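Local coordinates for protein HTH-type transcriptional regulator AscG (Escherichia coli, PDB 3BRQ) that represses transcription of the cryptic asc operon as a sequence-specific DNA-binding regulator of the LacI family, at residues F144-M149 with E156-Y161; E174-N179 with A199-L204. All blocks are in the same frame, centred on the assembly; numbering follows the deposited sequence.

Contact 1 of 2, residues F144-M149 with E156-Y161; sequences FLTGSM and ERLAGY
Phe144 and Tyr161 stack their rings in offset fashion, centroids 4.7 Å apart and planes inclined by 25°, the overlap displaced toward the CB atoms. The two side chains point opposite ways, and each puts its CB over the other's ring: Phe144 CB stands 3.6 Å from the Tyr161 centroid, only 5° off the ring normal, while Tyr161 CB meets the Phe144 face more slantingly. Both have CG anti to the backbone N, which sends the rings across the gap between strand and helix. Phenylalanine suits the strand because its flat apolar ring fills this buried gap; tyrosine suits the helix because its face covers Phe144 CB while its OH is satisfied by Ile142 O on the same strand.

Van der Waals contacts extend this pair. The far end of the phenyl ring meets the helix backbone obliquely, Phe144 CZ lying 3.6 Å from Leu158 CA. Branched Leu158 serves two neighbourhoods: CD1 touches Phe144 CD2 at 3.7 Å, whereas CD2 meets Thr146 CG2 and, at 3.9 Å, CE of selenomethionine Met149.

Among polar groups, Thr146 OG1 bonds to Gly147 O, and the Arg157 guanidinium leads away to Tyr31 OH. Strand 142-145 packing on helix 152-167 is the first half of a beta-alpha-beta unit, the repeating element of the periplasmic-binding-protein-like fold.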
loop_
_atom_site.group_PDB
_atom_site.type_symbol
_atom_site.label_atom_id
_atom_site.label_comp_id
_atom_site.label_asym_id
_atom_site.label_seq_id
_atom_site.Cartn_x
_atom_site.Cartn_y
_atom_site.Cartn_z
ATOM N N PHE B 144 -11.433 16.053 14.620
ATOM C CA PHE B 144 -10.945 14.712 14.536
ATOM C C PHE B 144 -11.699 13.961 13.414
ATOM O O PHE B 144 -12.932 13.937 13.370
ATOM C CB PHE B 144 -11.122 13.973 15.870
ATOM C CG PHE B 144 -10.392 12.669 15.938
ATOM C CD1 PHE B 144 -9.020 12.614 16.334
ATOM C CD2 PHE B 144 -11.064 11.470 15.631
ATOM C CE1 PHE B 144 -8.345 11.359 16.397
ATOM C CE2 PHE B 144 -10.406 10.223 15.722
ATOM C CZ PHE B 144 -9.044 10.164 16.130
ATOM N N LEU B 145 -10.916 13.413 12.481
ATOM C CA LEU B 145 -11.412 12.494 11.474
ATOM C C LEU B 145 -11.153 11.019 11.817
ATOM O O LEU B 145 -10.008 10.561 11.845
ATOM C CB LEU B 145 -10.746 12.793 10.129
ATOM C CG LEU B 145 -11.373 13.747 9.107
ATOM C CD1 LEU B 145 -11.844 14.978 9.754
ATOM C CD2 LEU B 145 -10.342 14.079 8.002
ATOM N N THR B 146 -12.223 10.269 12.033
ATOM C CA THR B 146 -12.097 8.846 12.353
ATOM C C THR B 146 -11.877 7.960 11.160
ATOM O O THR B 146 -12.098 8.351 10.004
ATOM C CB THR B 146 -13.349 8.313 13.166
ATOM O OG1 THR B 146 -14.401 7.948 12.256
ATOM C CG2 THR B 146 -13.881 9.425 14.024
ATOM N N GLY B 147 -11.367 6.770 11.426
ATOM C CA GLY B 147 -11.364 5.712 10.408
ATOM C C GLY B 147 -12.645 4.930 10.499
ATOM O O GLY B 147 -13.578 5.337 11.252
ATOM N N SER B 148 -12.686 3.755 9.839
ATOM C CA SER B 148 -13.895 2.947 9.865
ATOM C C SER B 148 -14.294 2.488 11.294
ATOM O O SER B 148 -13.444 2.258 12.162
ATOM C CB SER B 148 -13.762 1.741 8.963
ATOM O OG SER B 148 -12.690 0.934 9.385
HETATM N N MSE B 149 -15.576 2.334 11.572
HETATM C CA MSE B 149 -15.873 2.091 13.005
HETATM C C MSE B 149 -15.726 0.605 13.462
HETATM O O MSE B 149 -15.885 0.270 14.662
HETATM C CB MSE B 149 -17.151 2.782 13.443
HETATM C CG MSE B 149 -16.979 4.376 13.552
HETATM SE SE MSE B 149 -15.249 5.049 14.326
HETATM C CE MSE B 149 -15.629 4.466 16.146
ATOM N N GLU B 156 -9.390 3.009 18.956
ATOM C CA GLU B 156 -8.363 3.419 19.943
ATOM C C GLU B 156 -7.900 4.860 19.737
ATOM O O GLU B 156 -7.801 5.654 20.702
ATOM C CB GLU B 156 -7.169 2.484 19.817
ATOM C CG GLU B 156 -7.500 1.061 20.333
ATOM C CD GLU B 156 -8.099 1.146 21.731
ATOM O OE1 GLU B 156 -7.323 1.397 22.696
ATOM O OE2 GLU B 156 -9.346 1.024 21.858
ATOM N N ARG B 157 -7.663 5.235 18.477
ATOM C CA ARG B 157 -7.255 6.613 18.178
ATOM C C ARG B 157 -8.316 7.633 18.606
ATOM O O ARG B 157 -8.019 8.738 19.079
ATOM C CB ARG B 157 -6.888 6.773 16.672
ATOM C CG ARG B 157 -5.625 5.964 16.348
ATOM C CD ARG B 157 -5.149 6.111 14.816
ATOM N NE ARG B 157 -3.935 5.324 14.705
ATOM C CZ ARG B 157 -3.436 4.845 13.563
ATOM N NH1 ARG B 157 -4.123 4.977 12.419
ATOM N NH2 ARG B 157 -2.303 4.154 13.610
ATOM N N LEU B 158 -9.565 7.290 18.355
ATOM C CA LEU B 158 -10.637 8.178 18.701
ATOM C C LEU B 158 -10.694 8.289 20.214
ATOM O O LEU B 158 -10.860 9.382 20.729
ATOM C CB LEU B 158 -11.981 7.660 18.145
ATOM C CG LEU B 158 -13.280 8.401 18.503
ATOM C CD1 LEU B 158 -13.222 9.895 18.188
ATOM C CD2 LEU B 158 -14.476 7.795 17.727
ATOM N N ALA B 159 -10.583 7.176 20.893
ATOM C CA ALA B 159 -10.616 7.157 22.387
ATOM C C ALA B 159 -9.474 8.040 22.945
ATOM O O ALA B 159 -9.667 8.750 23.904
ATOM C CB ALA B 159 -10.456 5.721 22.870
ATOM N N GLY B 160 -8.310 8.046 22.271
ATOM C CA GLY B 160 -7.162 8.828 22.733
ATOM C C GLY B 160 -7.390 10.316 22.527
ATOM O O GLY B 160 -6.972 11.120 23.331
ATOM N N TYR B 161 -8.002 10.694 21.403
ATOM C CA TYR B 161 -8.524 12.037 21.245
ATOM C C TYR B 161 -9.491 12.456 22.393
ATOM O O TYR B 161 -9.300 13.512 22.970
ATOM C CB TYR B 161 -9.188 12.150 19.874
ATOM C CG TYR B 161 -10.015 13.403 19.646
ATOM C CD1 TYR B 161 -9.401 14.628 19.337
ATOM C CD2 TYR B 161 -11.406 13.359 19.715
ATOM C CE1 TYR B 161 -10.175 15.787 19.096
ATOM C CE2 TYR B 161 -12.188 14.507 19.461
ATOM C CZ TYR B 161 -11.570 15.708 19.182
ATOM O OH TYR B 161 -12.325 16.837 18.926
#

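Contact 2 of 2, residues E174-N179 with A199-L204; sequences EKLIAN and AKFSAL
Leu176 meets Phe201 through a single methyl group. Its CD2 lies 3.7 Å from Phe201 CB and 4.0 Å from Phe201 CD2, so it sits against the root of the aromatic side chain and one corner of its ring.

Leu176 reaches across by its conformation. CG is anti to the carbonyl carbon (chi1 -71°), and chi2 of 167° sets CD1 anti to CA and turns CD2, the other branch, to the loop 199-201. The same CD2 methyl comes within 3.8 Å of Lys200 O and 4.3 Å of Ala199 CB, making it the hub of the contact. A branched aliphatic residue suits this place, since one methyl can touch several neighbours without needing a polar partner. In Phe201 the backbone turns CB to face Leu176; CG then stands between the backbone N and the carbonyl carbon (chi1 58°), which sets the ring where it goes on to touch Ala143 and Leu194.

Ala199 points its small methyl toward the 3-10 turn. Beyond it, at the exposed rim, Lys175 contributes its aliphatic chain, CE coming within 4.4 Å of Ala199 CB; a lysine fits here because its apolar methylenes can lie along the protein while its amine stays at the surface.

The turn 174-176 leads into edge strand 177-178, and residues 199-202 lead from helix 184-197 into strand 203-206. Strand 142-145 runs between these two strands in the sheet, Tyr161 of helix 152-167 touches Leu176, and Arg197 at the end of helix 184-197 hydrogen-bonds to the carbonyl oxygens of Lys175 and Ile177.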
loop_
_atom_site.group_PDB
_atom_site.type_symbol
_atom_site.label_atom_id
_atom_site.label_comp_id
_atom_site.label_asym_id
_atom_site.label_seq_id
_atom_site.Cartn_x
_atom_site.Cartn_y
_atom_site.Cartn_z
ATOM N N GLU B 174 -19.125 16.575 19.732
ATOM C CA GLU B 174 -19.115 15.682 18.520
ATOM C C GLU B 174 -19.224 16.380 17.165
ATOM O O GLU B 174 -18.988 15.739 16.114
ATOM C CB GLU B 174 -20.118 14.528 18.608
ATOM C CG GLU B 174 -20.128 13.846 19.981
ATOM C CD GLU B 174 -19.510 12.488 19.959
ATOM O OE1 GLU B 174 -19.076 12.032 18.874
ATOM O OE2 GLU B 174 -19.457 11.867 21.047
ATOM N N LYS B 175 -19.564 17.677 17.153
ATOM C CA LYS B 175 -19.582 18.391 15.872
ATOM C C LYS B 175 -18.198 18.551 15.302
ATOM O O LYS B 175 -18.048 18.805 14.103
ATOM C CB LYS B 175 -20.335 19.737 15.951
ATOM C CG LYS B 175 -21.868 19.512 16.075
ATOM C CD LYS B 175 -22.670 20.845 16.213
ATOM C CE LYS B 175 -22.182 21.836 15.178
ATOM N NZ LYS B 175 -23.151 22.920 14.733
ATOM N N LEU B 176 -17.188 18.427 16.166
ATOM C CA LEU B 176 -15.807 18.442 15.710
ATOM C C LEU B 176 -15.290 17.065 15.270
ATOM O O LEU B 176 -14.156 16.952 14.928
ATOM C CB LEU B 176 -14.866 19.043 16.758
ATOM C CG LEU B 176 -15.022 20.576 16.943
ATOM C CD1 LEU B 176 -14.292 21.049 18.210
ATOM C CD2 LEU B 176 -14.490 21.304 15.678
ATOM N N ILE B 177 -16.099 16.021 15.382
ATOM C CA ILE B 177 -15.666 14.675 14.967
ATOM C C ILE B 177 -16.409 14.321 13.690
ATOM O O ILE B 177 -17.654 14.368 13.642
ATOM C CB ILE B 177 -15.990 13.588 16.047
ATOM C CG1 ILE B 177 -15.183 13.856 17.357
ATOM C CG2 ILE B 177 -15.658 12.198 15.495
ATOM C CD1 ILE B 177 -15.788 13.211 18.615
ATOM N N ALA B 178 -15.662 13.955 12.670
ATOM C CA ALA B 178 -16.240 13.590 11.375
ATOM C C ALA B 178 -15.871 12.117 11.147
ATOM O O ALA B 178 -14.686 11.752 11.247
ATOM C CB ALA B 178 -15.614 14.464 10.279
ATOM N N ASN B 179 -16.858 11.260 10.866
ATOM C CA ASN B 179 -16.590 9.834 10.648
ATOM C C ASN B 179 -16.073 9.639 9.212
ATOM O O ASN B 179 -16.644 10.185 8.268
ATOM C CB ASN B 179 -17.838 8.995 10.867
ATOM C CG ASN B 179 -18.365 9.071 12.305
ATOM O OD1 ASN B 179 -19.573 9.066 12.513
ATOM N ND2 ASN B 179 -17.462 9.121 13.296
ATOM N N ALA B 199 -18.541 24.915 13.320
ATOM C CA ALA B 199 -17.875 24.901 14.622
ATOM C C ALA B 199 -16.382 25.188 14.369
ATOM O O ALA B 199 -15.773 24.586 13.493
ATOM C CB ALA B 199 -18.128 23.526 15.312
ATOM N N LYS B 200 -15.816 26.178 15.053
ATOM C CA LYS B 200 -14.459 26.617 14.728
ATOM C C LYS B 200 -13.413 25.586 15.169
ATOM O O LYS B 200 -13.542 24.943 16.233
ATOM C CB LYS B 200 -14.150 27.950 15.412
ATOM C CG LYS B 200 -14.506 29.179 14.604
ATOM C CD LYS B 200 -13.297 29.565 13.685
ATOM C CE LYS B 200 -13.573 30.750 12.734
ATOM N NZ LYS B 200 -14.104 31.954 13.481
ATOM N N PHE B 201 -12.361 25.430 14.377
ATOM C CA PHE B 201 -11.255 24.645 14.854
ATOM C C PHE B 201 -9.915 25.204 14.332
ATOM O O PHE B 201 -9.871 25.714 13.200
ATOM C CB PHE B 201 -11.483 23.147 14.505
ATOM C CG PHE B 201 -11.670 22.865 13.011
ATOM C CD1 PHE B 201 -10.583 22.531 12.237
ATOM C CD2 PHE B 201 -12.945 22.933 12.418
ATOM C CE1 PHE B 201 -10.717 22.283 10.907
ATOM C CE2 PHE B 201 -13.111 22.691 11.059
ATOM C CZ PHE B 201 -11.990 22.356 10.309
ATOM N N SER B 202 -8.842 25.087 15.129
ATOM C CA SER B 202 -7.479 25.510 14.726
ATOM C C SER B 202 -6.568 24.346 14.313
ATOM O O SER B 202 -5.503 24.549 13.707
ATOM C CB SER B 202 -6.787 26.396 15.807
ATOM O OG SER B 202 -6.527 25.684 17.028
ATOM N N ALA B 203 -6.994 23.117 14.596
ATOM C CA ALA B 203 -6.178 21.969 14.257
ATOM C C ALA B 203 -7.095 20.800 13.908
ATOM O O ALA B 203 -8.203 20.728 14.424
ATOM C CB ALA B 203 -5.214 21.603 15.442
ATOM N N LEU B 204 -6.624 19.921 13.022
ATOM C CA LEU B 204 -7.362 18.722 12.616
ATOM C C LEU B 204 -6.455 17.493 12.761
ATOM O O LEU B 204 -5.325 17.453 12.193
ATOM C CB LEU B 204 -7.831 18.822 11.134
ATOM C CG LEU B 204 -8.362 17.446 10.655
ATOM C CD1 LEU B 204 -9.832 17.447 10.578
ATOM C CD2 LEU B 204 -7.771 17.033 9.314
#

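Contacts 1 and 2 have centres about 12 Å apart and both reach the same mixed sheet, through strands 142-145, 177-178 and 203-206, within the periplasmic-binding-protein-like domain. They come in series along the chain: residues 144-149 and 156-161 close contact 1 before 174-179 and 199-204 form contact 2, and strand 177-178 follows helix 152-167. Strand 142-145 lies between 177-178 and 203-206, so the two contacts touch through the sheet: Phe144 O is 2.8 Å from Ala178 N and Phe144 N is 2.9 Å from Leu176 O, both probable hydrogen bonds. Contact 1 is thus the buried strand-on-helix layer, and contact 2 lies at the surface, where the chain enters strands 177-178 and 203-206.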